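Local coordinates for protein HTP-2 (PDB 4TZM), which binds a closure motif of its partner HTP-3 through a HORMA domain and thereby probably helps assemble the meiotic chromosome axis, at residues A[47-52]-A[125-130]; A[97-102]-A[209-214]; A[184-189]-A[244-249]. All blocks are in the same frame, centred on the assembly; numbering follows the deposited sequence.

Contact 1. Residues A[47-52]-A[125-130]; sequences YVVFSA and FSMKFI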
ATOM      1  N   TYR A  47       2.109  -2.769   4.337  1.00 44.44           N
ATOM      2  CA  TYR A  47       2.992  -3.907   4.581  1.00 45.50           C
ATOM      3  C   TYR A  47       2.571  -5.138   3.783  1.00 48.68           C
ATOM      4  O   TYR A  47       3.409  -5.835   3.208  1.00 47.64           O
ATOM      5  CB  TYR A  47       3.025  -4.228   6.082  1.00 42.38           C
ATOM      6  CG  TYR A  47       3.669  -5.555   6.446  1.00 46.03           C
ATOM      7  CD1 TYR A  47       5.054  -5.687   6.535  1.00 47.69           C
ATOM      8  CD2 TYR A  47       2.889  -6.671   6.722  1.00 47.03           C
ATOM      9  CE1 TYR A  47       5.641  -6.902   6.876  1.00 44.25           C
ATOM     10  CE2 TYR A  47       3.461  -7.882   7.061  1.00 47.40           C
ATOM     11  CZ  TYR A  47       4.837  -7.995   7.138  1.00 48.47           C
ATOM     12  OH  TYR A  47       5.403  -9.205   7.477  1.00 47.82           O
ATOM     13  N   VAL A  48       1.269  -5.399   3.743  1.00 47.70           N
ATOM     14  CA  VAL A  48       0.762  -6.604   3.101  1.00 46.03           C
ATOM     15  C   VAL A  48       0.798  -6.492   1.583  1.00 43.59           C
ATOM     16  O   VAL A  48       1.281  -7.396   0.905  1.00 47.38           O
ATOM     17  CB  VAL A  48      -0.669  -6.922   3.558  1.00 44.28           C
ATOM     18  CG1 VAL A  48      -1.264  -8.043   2.712  1.00 47.22           C
ATOM     19  CG2 VAL A  48      -0.676  -7.302   5.031  1.00 40.95           C
ATOM     20  N   VAL A  49       0.305  -5.382   1.047  1.00 43.17           N
ATOM     21  CA  VAL A  49       0.222  -5.232  -0.399  1.00 47.85           C
ATOM     22  C   VAL A  49       1.608  -5.148  -1.033  1.00 46.07           C
ATOM     23  O   VAL A  49       1.880  -5.834  -2.013  1.00 49.30           O
ATOM     24  CB  VAL A  49      -0.620  -3.996  -0.790  1.00 49.88           C
ATOM     25  CG1 VAL A  49      -0.664  -3.843  -2.300  1.00 52.74           C
ATOM     26  CG2 VAL A  49      -2.027  -4.139  -0.243  1.00 46.69           C
ATOM     27  N   PHE A  50       2.496  -4.340  -0.464  1.00 46.84           N
ATOM     28  CA  PHE A  50       3.838  -4.212  -1.031  1.00 47.92           C
ATOM     29  C   PHE A  50       4.677  -5.470  -0.855  1.00 47.24           C
ATOM     30  O   PHE A  50       5.574  -5.730  -1.656  1.00 51.38           O
ATOM     31  CB  PHE A  50       4.558  -2.999  -0.443  1.00 46.75           C
ATOM     32  CG  PHE A  50       4.144  -1.713  -1.079  1.00 49.31           C
ATOM     33  CD1 PHE A  50       4.396  -1.490  -2.422  1.00 52.65           C
ATOM     34  CD2 PHE A  50       3.476  -0.745  -0.356  1.00 49.49           C
ATOM     35  CE1 PHE A  50       4.004  -0.313  -3.031  1.00 53.54           C
ATOM     36  CE2 PHE A  50       3.083   0.439  -0.958  1.00 51.61           C
ATOM     37  CZ  PHE A  50       3.347   0.652  -2.299  1.00 52.27           C
ATOM     38  N   SER A  51       4.379  -6.256   0.174  1.00 45.17           N
ATOM     39  CA  SER A  51       4.998  -7.571   0.313  1.00 46.21           C
ATOM     40  C   SER A  51       4.566  -8.477  -0.825  1.00 46.27           C
ATOM     41  O   SER A  51       5.387  -9.163  -1.437  1.00 49.04           O
ATOM     42  CB  SER A  51       4.636  -8.217   1.648  1.00 48.68           C
ATOM     43  OG  SER A  51       5.309  -7.583   2.715  1.00 48.19           O
ATOM     44  N   ALA A  52       3.263  -8.481  -1.094  1.00 47.44           N
ATOM     45  CA  ALA A  52       2.701  -9.262  -2.183  1.00 44.46           C
ATOM     46  C   ALA A  52       3.323  -8.862  -3.517  1.00 46.08           C
ATOM     47  O   ALA A  52       3.682  -9.719  -4.316  1.00 52.65           O
ATOM     48  CB  ALA A  52       1.186  -9.098  -2.227  1.00 41.65           C
ATOM     49  N   PHE A 125       4.412   0.513  -8.807  1.00 57.57           N
ATOM     50  CA  PHE A 125       3.244   0.199  -7.994  1.00 55.18           C
ATOM     51  C   PHE A 125       3.037   1.310  -6.971  1.00 57.00           C
ATOM     52  O   PHE A 125       3.836   1.463  -6.046  1.00 55.31           O
ATOM     53  CB  PHE A 125       3.406  -1.153  -7.302  1.00 55.11           C
ATOM     54  CG  PHE A 125       3.181  -2.324  -8.211  1.00 64.15           C
ATOM     55  CD1 PHE A 125       4.204  -2.802  -9.016  1.00 68.56           C
ATOM     56  CD2 PHE A 125       1.942  -2.947  -8.266  1.00 65.41           C
ATOM     57  CE1 PHE A 125       3.996  -3.884  -9.860  1.00 71.30           C
ATOM     58  CE2 PHE A 125       1.726  -4.028  -9.106  1.00 67.87           C
ATOM     59  CZ  PHE A 125       2.755  -4.498  -9.904  1.00 70.86           C
ATOM     60  N   SER A 126       1.971   2.087  -7.144  1.00 54.97           N
ATOM     61  CA  SER A 126       1.764   3.283  -6.331  1.00 54.56           C
ATOM     62  C   SER A 126       0.547   3.180  -5.420  1.00 47.25           C
ATOM     63  O   SER A 126      -0.487   2.625  -5.798  1.00 48.61           O
ATOM     64  CB  SER A 126       1.627   4.513  -7.230  1.00 60.26           C
ATOM     65  OG  SER A 126       0.518   4.390  -8.100  1.00 68.79           O
ATOM     66  N   MET A 127       0.686   3.712  -4.211  1.00 40.78           N
ATOM     67  CA  MET A 127      -0.428   3.800  -3.276  1.00 40.77           C
ATOM     68  C   MET A 127      -0.610   5.253  -2.829  1.00 45.35           C
ATOM     69  O   MET A 127       0.189   5.779  -2.054  1.00 49.84           O
ATOM     70  CB  MET A 127      -0.200   2.880  -2.071  1.00 39.46           C
ATOM     71  CG  MET A 127      -1.436   2.682  -1.199  1.00 42.15           C
ATOM     72  SD  MET A 127      -1.242   1.414   0.078  1.00 58.62           S
ATOM     73  CE  MET A 127      -0.526   0.074  -0.868  1.00 56.91           C
ATOM     74  N   LYS A 128      -1.659   5.897  -3.334  1.00 45.50           N
ATOM     75  CA  LYS A 128      -1.914   7.306  -3.044  1.00 47.44           C
ATOM     76  C   LYS A 128      -2.997   7.454  -1.986  1.00 45.68           C
ATOM     77  O   LYS A 128      -3.969   6.702  -1.971  1.00 44.57           O
ATOM     78  CB  LYS A 128      -2.316   8.054  -4.316  1.00 50.98           C
ATOM     79  CG  LYS A 128      -1.249   8.055  -5.400  1.00 56.89           C
ATOM     80  CD  LYS A 128      -1.775   8.645  -6.700  1.00 60.26           C
ATOM     81  CE  LYS A 128      -0.699   8.661  -7.774  1.00 63.75           C
ATOM     82  NZ  LYS A 128      -1.185   9.232  -9.063  1.00 68.32           N
ATOM     83  N   PHE A 129      -2.834   8.437  -1.109  1.00 47.25           N
ATOM     84  CA  PHE A 129      -3.689   8.541   0.064  1.00 44.82           C
ATOM     85  C   PHE A 129      -4.576   9.788   0.070  1.00 45.05           C
ATOM     86  O   PHE A 129      -4.267  10.800  -0.561  1.00 45.91           O
ATOM     87  CB  PHE A 129      -2.826   8.490   1.332  1.00 42.43           C
ATOM     88  CG  PHE A 129      -2.163   7.156   1.555  1.00 42.29           C
ATOM     89  CD1 PHE A 129      -0.923   6.875   0.997  1.00 46.62           C
ATOM     90  CD2 PHE A 129      -2.790   6.173   2.308  1.00 40.75           C
ATOM     91  CE1 PHE A 129      -0.318   5.641   1.192  1.00 45.94           C
ATOM     92  CE2 PHE A 129      -2.193   4.940   2.509  1.00 41.00           C
ATOM     93  CZ  PHE A 129      -0.957   4.674   1.949  1.00 43.35           C
ATOM     94  N   ILE A 130      -5.701   9.680   0.770  1.00 40.60           N
ATOM     95  CA  ILE A 130      -6.586  10.807   1.022  1.00 37.81           C
ATOM     96  C   ILE A 130      -6.919  10.813   2.500  1.00 38.06           C
ATOM     97  O   ILE A 130      -7.221   9.770   3.077  1.00 37.02           O
ATOM     98  CB  ILE A 130      -7.891  10.729   0.201  1.00 36.87           C
ATOM     99  CG1 ILE A 130      -7.588  10.648  -1.295  1.00 37.63           C
ATOM    100  CG2 ILE A 130      -8.791  11.929   0.499  1.00 38.50           C
ATOM    101  CD1 ILE A 130      -8.808  10.406  -2.156  1.00 39.84           C
TER
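Val49 starts the approach of helix 35-56 to strand 123-133: its CB lies 4.1 Å from CE of Met127, the terminal methyl. The helix segment runs nearly antiparallel to the strand segment, at 168°, and their axes are 10.4 Å apart at closest, a spacing usual for a helix on a sheet, filled here by side chains. Phe50, next in sequence, does most of this work. With CG anti to the carbonyl carbon (chi1 -80°), its ring reaches across to the strand and meets it at two points. Phe50 CE2 packs 3.6 Å from Met127 CE, which comes at the ring obliquely. Across CZ on the same rim, Phe50 CE1 lies 3.5 Å from the backbone O of Phe125, in the ring plane, an approach consistent with weak attraction between the C-H edge and the carbonyl oxygen. Met127 is extended through chi1 and chi2 and then bends at chi3 (-47°), a turn that brings its methyl into the corner formed by Val49 and Phe50. An alanine in place of Phe50 would probably open a gap between helix and strand and let the Met127 methyl swing, since the ring wall beside it would be missing. One residue on, Ser51 OG donates to Tyr47 O and is also hydrogen-bonded to the backbone N of Leu79, in strand 75-79. This is helix-on-sheet packing in the centre of the HORMA domain, with Val49 also touching Ile174 of helix 164-185, Phe50 resting on Leu110 of strand 105-113, and Met127 meeting Met244 of strand 240-248.

Contact 2. Residues A[97-102]-A[209-214]; sequences GDATKD and FRIDGF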
ATOM      1  N   GLY A  97       4.104   4.054   6.671  1.00 47.79           N
ATOM      2  CA  GLY A  97       2.806   3.867   7.288  1.00 46.90           C
ATOM      3  C   GLY A  97       2.577   4.738   8.510  1.00 48.44           C
ATOM      4  O   GLY A  97       1.472   5.241   8.716  1.00 48.94           O
ATOM      5  N   ASP A  98       3.610   4.926   9.328  1.00 48.20           N
ATOM      6  CA  ASP A  98       3.463   5.746  10.531  1.00 47.81           C
ATOM      7  C   ASP A  98       3.161   7.193  10.169  1.00 47.07           C
ATOM      8  O   ASP A  98       2.547   7.922  10.946  1.00 47.91           O
ATOM      9  CB  ASP A  98       4.717   5.675  11.406  1.00 52.14           C
ATOM     10  CG  ASP A  98       4.778   4.406  12.241  1.00 59.19           C
ATOM     11  OD1 ASP A  98       3.709   3.841  12.552  1.00 61.06           O
ATOM     12  OD2 ASP A  98       5.896   3.974  12.590  1.00 66.32           O
ATOM     13  N   ALA A  99       3.584   7.600   8.978  1.00 49.02           N
ATOM     14  CA  ALA A  99       3.349   8.957   8.508  1.00 49.92           C
ATOM     15  C   ALA A  99       1.882   9.218   8.139  1.00 52.74           C
ATOM     16  O   ALA A  99       1.499  10.369   7.933  1.00 52.05           O
ATOM     17  CB  ALA A  99       4.250   9.258   7.321  1.00 46.22           C
ATOM     18  N   THR A 100       1.058   8.175   8.057  1.00 53.29           N
ATOM     19  CA  THR A 100      -0.366   8.403   7.795  1.00 54.54           C
ATOM     20  C   THR A 100      -1.082   8.828   9.074  1.00 58.84           C
ATOM     21  O   THR A 100      -2.157   9.425   9.014  1.00 58.09           O
ATOM     22  CB  THR A 100      -1.090   7.161   7.200  1.00 41.01           C
ATOM     23  OG1 THR A 100      -1.127   6.099   8.161  1.00 43.21           O
ATOM     24  CG2 THR A 100      -0.411   6.684   5.928  1.00 37.44           C
ATOM     25  N   LYS A 101      -0.489   8.528  10.226  1.00 64.55           N
ATOM     26  CA  LYS A 101      -1.055   8.971  11.499  1.00 71.24           C
ATOM     27  C   LYS A 101      -0.939  10.481  11.622  1.00 72.52           C
ATOM     28  O   LYS A 101      -1.892  11.162  12.003  1.00 75.53           O
ATOM     29  CB  LYS A 101      -0.363   8.291  12.675  1.00 75.78           C
ATOM     30  CG  LYS A 101      -0.569   6.797  12.692  1.00 81.60           C
ATOM     31  CD  LYS A 101      -0.024   6.164  13.943  1.00 89.60           C
ATOM     32  CE  LYS A 101      -0.498   4.732  14.036  1.00 93.98           C
ATOM     33  NZ  LYS A 101       0.244   3.963  15.069  1.00 99.38           N
ATOM     34  N   ASP A 102       0.237  10.999  11.293  1.00 71.16           N
ATOM     35  CA  ASP A 102       0.456  12.437  11.271  1.00 74.48           C
ATOM     36  C   ASP A 102      -0.315  13.076  10.117  1.00 67.79           C
ATOM     37  O   ASP A 102      -0.654  14.256  10.166  1.00 72.08           O
ATOM     38  CB  ASP A 102       1.949  12.751  11.147  1.00 84.32           C
ATOM     39  CG  ASP A 102       2.789  12.072  12.219  1.00 89.85           C
ATOM     40  OD1 ASP A 102       2.430  10.957  12.650  1.00 90.55           O
ATOM     41  OD2 ASP A 102       3.818  12.654  12.624  1.00 92.64           O
ATOM     42  N   PHE A 209      10.204  17.406   9.618  1.00 84.09           N
ATOM     43  CA  PHE A 209       9.680  16.046   9.670  1.00 76.66           C
ATOM     44  C   PHE A 209      10.201  15.233   8.494  1.00 72.96           C
ATOM     45  O   PHE A 209       9.996  15.597   7.339  1.00 69.69           O
ATOM     46  CB  PHE A 209       8.149  16.042   9.670  1.00 73.34           C
ATOM     47  CG  PHE A 209       7.550  14.663   9.590  1.00 70.17           C
ATOM     48  CD1 PHE A 209       7.382  13.901  10.734  1.00 69.10           C
ATOM     49  CD2 PHE A 209       7.167  14.124   8.367  1.00 64.26           C
ATOM     50  CE1 PHE A 209       6.836  12.626  10.665  1.00 64.16           C
ATOM     51  CE2 PHE A 209       6.622  12.851   8.290  1.00 59.76           C
ATOM     52  CZ  PHE A 209       6.457  12.101   9.441  1.00 60.11           C
ATOM     53  N   ARG A 210      10.872  14.126   8.790  1.00 73.24           N
ATOM     54  CA  ARG A 210      11.372  13.248   7.742  1.00 71.89           C
ATOM     55  C   ARG A 210      11.070  11.802   8.090  1.00 63.87           C
ATOM     56  O   ARG A 210      11.211  11.385   9.240  1.00 64.27           O
ATOM     57  CB  ARG A 210      12.874  13.443   7.535  1.00 81.13           C
ATOM     58  CG  ARG A 210      13.447  12.628   6.386  1.00 86.00           C
ATOM     59  CD  ARG A 210      14.952  12.800   6.275  1.00 94.56           C
ATOM     60  NE  ARG A 210      15.650  12.328   7.467  1.00 98.78           N
ATOM     61  CZ  ARG A 210      16.048  11.073   7.651  1.00100.02           C
ATOM     62  NH1 ARG A 210      15.812  10.156   6.721  1.00 98.08           N
ATOM     63  NH2 ARG A 210      16.679  10.731   8.766  1.00101.69           N
ATOM     64  N   ILE A 211      10.642  11.036   7.096  1.00 56.20           N
ATOM     65  CA  ILE A 211      10.334   9.640   7.327  1.00 55.51           C
ATOM     66  C   ILE A 211      11.633   8.838   7.403  1.00 61.92           C
ATOM     67  O   ILE A 211      12.517   8.976   6.552  1.00 62.64           O
ATOM     68  CB  ILE A 211       9.392   9.101   6.239  1.00 53.59           C
ATOM     69  CG1 ILE A 211       8.076   9.890   6.287  1.00 50.15           C
ATOM     70  CG2 ILE A 211       9.133   7.615   6.434  1.00 50.26           C
ATOM     71  CD1 ILE A 211       7.145   9.627   5.134  1.00 49.73           C
ATOM     72  N   ASP A 212      11.754   8.031   8.455  1.00 63.11           N
ATOM     73  CA  ASP A 212      12.973   7.274   8.702  1.00 67.55           C
ATOM     74  C   ASP A 212      13.231   6.280   7.577  1.00 67.13           C
ATOM     75  O   ASP A 212      12.370   5.466   7.242  1.00 63.96           O
ATOM     76  CB  ASP A 212      12.894   6.544  10.046  1.00 74.68           C
ATOM     77  CG  ASP A 212      14.265   6.142  10.578  1.00 88.71           C
ATOM     78  OD1 ASP A 212      15.258   6.834  10.261  1.00 93.32           O
ATOM     79  OD2 ASP A 212      14.356   5.140  11.321  1.00 93.41           O
ATOM     80  N   GLY A 213      14.422   6.356   6.991  1.00 67.79           N
ATOM     81  CA  GLY A 213      14.807   5.445   5.932  1.00 68.11           C
ATOM     82  C   GLY A 213      14.743   6.096   4.567  1.00 69.53           C
ATOM     83  O   GLY A 213      15.255   5.558   3.587  1.00 72.57           O
ATOM     84  N   PHE A 214      14.113   7.263   4.505  1.00 70.64           N
ATOM     85  CA  PHE A 214      13.936   7.974   3.244  1.00 70.53           C
ATOM     86  C   PHE A 214      14.673   9.310   3.254  1.00 74.86           C
ATOM     87  O   PHE A 214      14.255  10.258   3.923  1.00 76.22           O
ATOM     88  CB  PHE A 214      12.448   8.204   2.959  1.00 63.99           C
ATOM     89  CG  PHE A 214      11.657   6.938   2.742  1.00 56.67           C
ATOM     90  CD1 PHE A 214      11.155   6.219   3.817  1.00 52.70           C
ATOM     91  CD2 PHE A 214      11.395   6.482   1.458  1.00 52.27           C
ATOM     92  CE1 PHE A 214      10.419   5.061   3.614  1.00 49.05           C
ATOM     93  CE2 PHE A 214      10.659   5.326   1.248  1.00 46.68           C
ATOM     94  CZ  PHE A 214      10.171   4.615   2.327  1.00 44.93           C
TER
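The safety belt of the HORMA domain, the C-terminal segment that wraps a bound closure motif, probably includes loop 209-214, whose Phe209 and Ile211 lie against Ala99 and Asp102 in the C-terminal part of helix 84-102. Ala99 is the meeting point: its CB touches CD1 of Ile211 at 3.6 Å and stands 4.2 Å from CZ of Phe209, at the edge of that ring and near its plane. Ile211 reaches it through the ethyl branch, for CG1 is anti to the carbonyl carbon (chi1 -61°) and CD1 extends onward from it. The Phe209 ring, carried toward the helix by a chi1 of 174°, also comes beside Asp102, whose OD2 lies 3.6 Å from CE1 of Phe209. Carboxylate and ring are inclined at 41°, and the oxygen approaches obliquely. Phe104 adds an edge-to-face partner to the same ring.

In the helix, Gly97 O accepts from both the N and the OG1 of Thr100, the hydroxyl at 2.8 Å, where the helix is kinked. In the loop, a type II turn from Ile211 to Phe214 is closed by Phe214 N to Ile211 O at 3.1 Å, with Gly213 taking a positive phi. Arg210 spans it, NH1 donating to Phe214 O at 3.2 Å from above the carbonyl plane.

At the end of the turn Phe214 pairs with the bound peptide in an antiparallel ladder, and Phe209 O accepts a hydrogen bond from a basic side chain of that peptide. A belt that packs on the domain body, here through Phe209 and Ile211, while its backbone pairs with the ligand is consistent with the closed, peptide-bound state of Mad2-like HORMA proteins.

Contact 3. Residues A[184-189]-A[244-249]; sequences KVLEPL and MQCWSK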
ATOM      1  N   LYS A 184      -0.681 -13.556 -14.115  1.00 70.80           N
ATOM      2  CA  LYS A 184      -1.373 -13.874 -15.369  1.00 70.35           C
ATOM      3  C   LYS A 184      -1.410 -12.733 -16.392  1.00 67.33           C
ATOM      4  O   LYS A 184      -1.761 -12.959 -17.546  1.00 70.52           O
ATOM      5  CB  LYS A 184      -2.811 -14.317 -15.074  1.00 69.25           C
ATOM      6  CG  LYS A 184      -2.936 -15.448 -14.069  1.00 69.75           C
ATOM      7  CD  LYS A 184      -2.497 -16.775 -14.659  1.00 77.25           C
ATOM      8  CE  LYS A 184      -2.772 -17.920 -13.697  1.00 82.01           C
ATOM      9  NZ  LYS A 184      -2.621 -19.249 -14.355  1.00 87.29           N
ATOM     10  N   VAL A 185      -1.057 -11.517 -15.982  1.00 64.84           N
ATOM     11  CA  VAL A 185      -1.165 -10.365 -16.880  1.00 68.97           C
ATOM     12  C   VAL A 185       0.182  -9.755 -17.261  1.00 72.51           C
ATOM     13  O   VAL A 185       0.492  -9.607 -18.443  1.00 71.45           O
ATOM     14  CB  VAL A 185      -2.039  -9.249 -16.266  1.00 66.23           C
ATOM     15  CG1 VAL A 185      -2.085  -8.043 -17.196  1.00 67.06           C
ATOM     16  CG2 VAL A 185      -3.441  -9.765 -15.987  1.00 64.88           C
ATOM     17  N   LEU A 186       0.978  -9.397 -16.257  1.00 75.50           N
ATOM     18  CA  LEU A 186       2.272  -8.764 -16.494  1.00 73.39           C
ATOM     19  C   LEU A 186       3.298  -9.739 -17.064  1.00 74.77           C
ATOM     20  O   LEU A 186       3.325 -10.917 -16.700  1.00 73.89           O
ATOM     21  CB  LEU A 186       2.814  -8.149 -15.203  1.00 68.33           C
ATOM     22  CG  LEU A 186       2.066  -6.938 -14.645  1.00 66.28           C
ATOM     23  CD1 LEU A 186       2.761  -6.399 -13.401  1.00 59.58           C
ATOM     24  CD2 LEU A 186       1.941  -5.858 -15.708  1.00 68.38           C
ATOM     25  N   GLU A 187       4.135  -9.238 -17.967  1.00 76.99           N
ATOM     26  CA  GLU A 187       5.313  -9.969 -18.413  1.00 83.43           C
ATOM     27  C   GLU A 187       6.318 -10.021 -17.267  1.00 77.67           C
ATOM     28  O   GLU A 187       6.265  -9.185 -16.361  1.00 74.47           O
ATOM     29  CB  GLU A 187       5.946  -9.302 -19.637  1.00 92.90           C
ATOM     30  CG  GLU A 187       5.659  -9.983 -20.967  1.00104.38           C
ATOM     31  CD  GLU A 187       6.584  -9.496 -22.067  1.00115.04           C
ATOM     32  OE1 GLU A 187       7.396  -8.584 -21.799  1.00117.81           O
ATOM     33  OE2 GLU A 187       6.506 -10.026 -23.196  1.00118.92           O
ATOM     34  N   PRO A 188       7.232 -11.007 -17.291  1.00 77.33           N
ATOM     35  CA  PRO A 188       8.304 -11.037 -16.287  1.00 74.29           C
ATOM     36  C   PRO A 188       9.193  -9.802 -16.377  1.00 77.30           C
ATOM     37  O   PRO A 188       9.355  -9.256 -17.468  1.00 78.56           O
ATOM     38  CB  PRO A 188       9.095 -12.298 -16.649  1.00 77.53           C
ATOM     39  CG  PRO A 188       8.117 -13.162 -17.427  1.00 76.68           C
ATOM     40  CD  PRO A 188       7.252 -12.189 -18.173  1.00 76.39           C
ATOM     41  N   LEU A 189       9.755  -9.370 -15.251  1.00 76.26           N
ATOM     42  CA  LEU A 189      10.694  -8.256 -15.247  1.00 77.48           C
ATOM     43  C   LEU A 189      11.969  -8.644 -15.990  1.00 83.03           C
ATOM     44  O   LEU A 189      12.328  -9.823 -16.036  1.00 81.97           O
ATOM     45  CB  LEU A 189      11.019  -7.825 -13.813  1.00 74.30           C
ATOM     46  CG  LEU A 189       9.975  -6.956 -13.107  1.00 72.25           C
ATOM     47  CD1 LEU A 189      10.371  -6.693 -11.661  1.00 71.91           C
ATOM     48  CD2 LEU A 189       9.786  -5.648 -13.858  1.00 72.34           C
ATOM     49  N   MET A 244      -4.598   2.247  -5.183  1.00 38.40           N
ATOM     50  CA  MET A 244      -3.489   1.429  -5.672  1.00 42.47           C
ATOM     51  C   MET A 244      -3.501   1.357  -7.203  1.00 50.47           C
ATOM     52  O   MET A 244      -4.530   1.062  -7.819  1.00 52.66           O
ATOM     53  CB  MET A 244      -3.561   0.023  -5.057  1.00 46.29           C
ATOM     54  CG  MET A 244      -2.329  -0.851  -5.287  1.00 55.64           C
ATOM     55  SD  MET A 244      -0.850  -0.288  -4.412  1.00107.89           S
ATOM     56  CE  MET A 244       0.360  -1.492  -4.959  1.00 64.68           C
ATOM     57  N   GLN A 245      -2.354   1.639  -7.811  1.00 52.62           N
ATOM     58  CA  GLN A 245      -2.242   1.698  -9.263  1.00 57.48           C
ATOM     59  C   GLN A 245      -0.965   1.018  -9.737  1.00 60.12           C
ATOM     60  O   GLN A 245      -0.005   0.893  -8.981  1.00 58.48           O
ATOM     61  CB  GLN A 245      -2.264   3.151  -9.743  1.00 63.46           C
ATOM     62  CG  GLN A 245      -3.514   3.551 -10.501  1.00 72.58           C
ATOM     63  CD  GLN A 245      -3.638   5.055 -10.674  1.00 79.92           C
ATOM     64  OE1 GLN A 245      -2.923   5.825 -10.033  1.00 79.83           O
ATOM     65  NE2 GLN A 245      -4.552   5.479 -11.541  1.00 84.98           N
ATOM     66  N   CYS A 246      -0.957   0.576 -10.990  1.00 64.50           N
ATOM     67  CA  CYS A 246       0.237  -0.023 -11.568  1.00 66.25           C
ATOM     68  C   CYS A 246       0.483   0.509 -12.969  1.00 69.26           C
ATOM     69  O   CYS A 246      -0.365   0.380 -13.851  1.00 69.60           O
ATOM     70  CB  CYS A 246       0.127  -1.550 -11.600  1.00 66.20           C
ATOM     71  SG  CYS A 246       1.522  -2.399 -12.397  1.00 68.00           S
ATOM     72  N   TRP A 247       1.639   1.137 -13.152  1.00 71.29           N
ATOM     73  CA  TRP A 247       2.150   1.457 -14.477  1.00 76.20           C
ATOM     74  C   TRP A 247       3.228   0.434 -14.798  1.00 76.76           C
ATOM     75  O   TRP A 247       4.009   0.065 -13.921  1.00 75.70           O
ATOM     76  CB  TRP A 247       2.719   2.875 -14.532  1.00 79.90           C
ATOM     77  CG  TRP A 247       1.686   3.958 -14.510  1.00 81.45           C
ATOM     78  CD1 TRP A 247       0.953   4.410 -15.568  1.00 84.43           C
ATOM     79  CD2 TRP A 247       1.285   4.742 -13.380  1.00 80.37           C
ATOM     80  NE1 TRP A 247       0.114   5.421 -15.165  1.00 83.76           N
ATOM     81  CE2 TRP A 247       0.299   5.644 -13.826  1.00 81.85           C
ATOM     82  CE3 TRP A 247       1.662   4.766 -12.033  1.00 78.77           C
ATOM     83  CZ2 TRP A 247      -0.317   6.560 -12.972  1.00 80.13           C
ATOM     84  CZ3 TRP A 247       1.051   5.678 -11.187  1.00 75.99           C
ATOM     85  CH2 TRP A 247       0.073   6.561 -11.660  1.00 77.37           C
ATOM     86  N   SER A 248       3.280  -0.039 -16.038  1.00 77.79           N
ATOM     87  CA  SER A 248       4.248  -1.078 -16.366  1.00 81.61           C
ATOM     88  C   SER A 248       4.594  -1.165 -17.850  1.00 83.94           C
ATOM     89  O   SER A 248       3.730  -1.036 -18.715  1.00 83.85           O
ATOM     90  CB  SER A 248       3.734  -2.438 -15.881  1.00 82.28           C
ATOM     91  OG  SER A 248       4.756  -3.418 -15.949  1.00 86.20           O
ATOM     92  N   LYS A 249       5.875  -1.382 -18.124  1.00 86.57           N
ATOM     93  CA  LYS A 249       6.337  -1.693 -19.468  1.00 87.57           C
ATOM     94  C   LYS A 249       5.951  -3.123 -19.818  1.00 86.77           C
ATOM     95  O   LYS A 249       5.826  -3.480 -20.990  1.00 90.65           O
ATOM     96  CB  LYS A 249       7.854  -1.522 -19.578  1.00 88.84           C
ATOM     97  CG  LYS A 249       8.336  -0.086 -19.703  1.00 89.18           C
ATOM     98  CD  LYS A 249       7.853   0.545 -20.998  1.00 93.67           C
ATOM     99  CE  LYS A 249       8.786   1.659 -21.446  1.00 99.08           C
ATOM    100  NZ  LYS A 249       8.278   2.373 -22.651  1.00102.73           N
TER
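Leu186 and Ser248 bring the two backbones nearest, CA to CA 7.9 Å, where the chain that follows helix 164-185 passes the last residues of strand 240-248. In the HORMA fold this strand belongs to the main antiparallel sheet, and the contact joins the chain following the helix to the C-terminal part of the strand. No hydrogen bond runs between the segments; the link is a single leucine laid over two strand residues. Cys246 and Ser248, alternate residues of the strand, both turn CB toward Leu186, whereas Trp247 between them turns to the other side of the sheet. Leu186 divides its methyls between the two. CD1 is directed at Cys246, and CD2 of Leu186 at Ser248, whose CB it meets at 3.9 Å. With CG anti to the carbonyl carbon (chi1 -68°), the isobutyl group leans over to the strand although CB itself does not point there. Leu181 of the helix and Arg57 also touch Leu186.

The hydroxyl of Ser248 needs other polar partners, and it has them in Glu123 OE1 and the backbone N of Ser250. Glu187 and Ser250 add a backbone hydrogen bond just past the strand, while Glu187 O accepts from Arg57 NH1. The fork of Leu186 thus ends on unlike atoms: CD2 lies 3.7 Å from the oxygen OG of Ser248, and CD1 4.3 Å from the sulfur SG of Cys246.

Overall arrangement
From the N terminus, helix 35-56 supplies the first half of contact 1, which closes when strand 123-133 arrives. Within that loop, helix 84-102 opens contact 2, completed only by 209-214, so contacts 1 and 2 cross. Contact 3 opens at 184-189, before contact 2 has closed, and ends at 244-249: it crosses contact 2 but follows contact 1 in series. Contacts 1 and 3 share the sheet, where Ser126 O and Gln245 N lie 2.9 Å apart, a probable hydrogen bond; Phe129 and Thr100 join contacts 1 and 2. Contacts 2 and 3, their centres about 27 Å apart, lie on opposite sides of the chain's centre, with the central helix-sheet core between them.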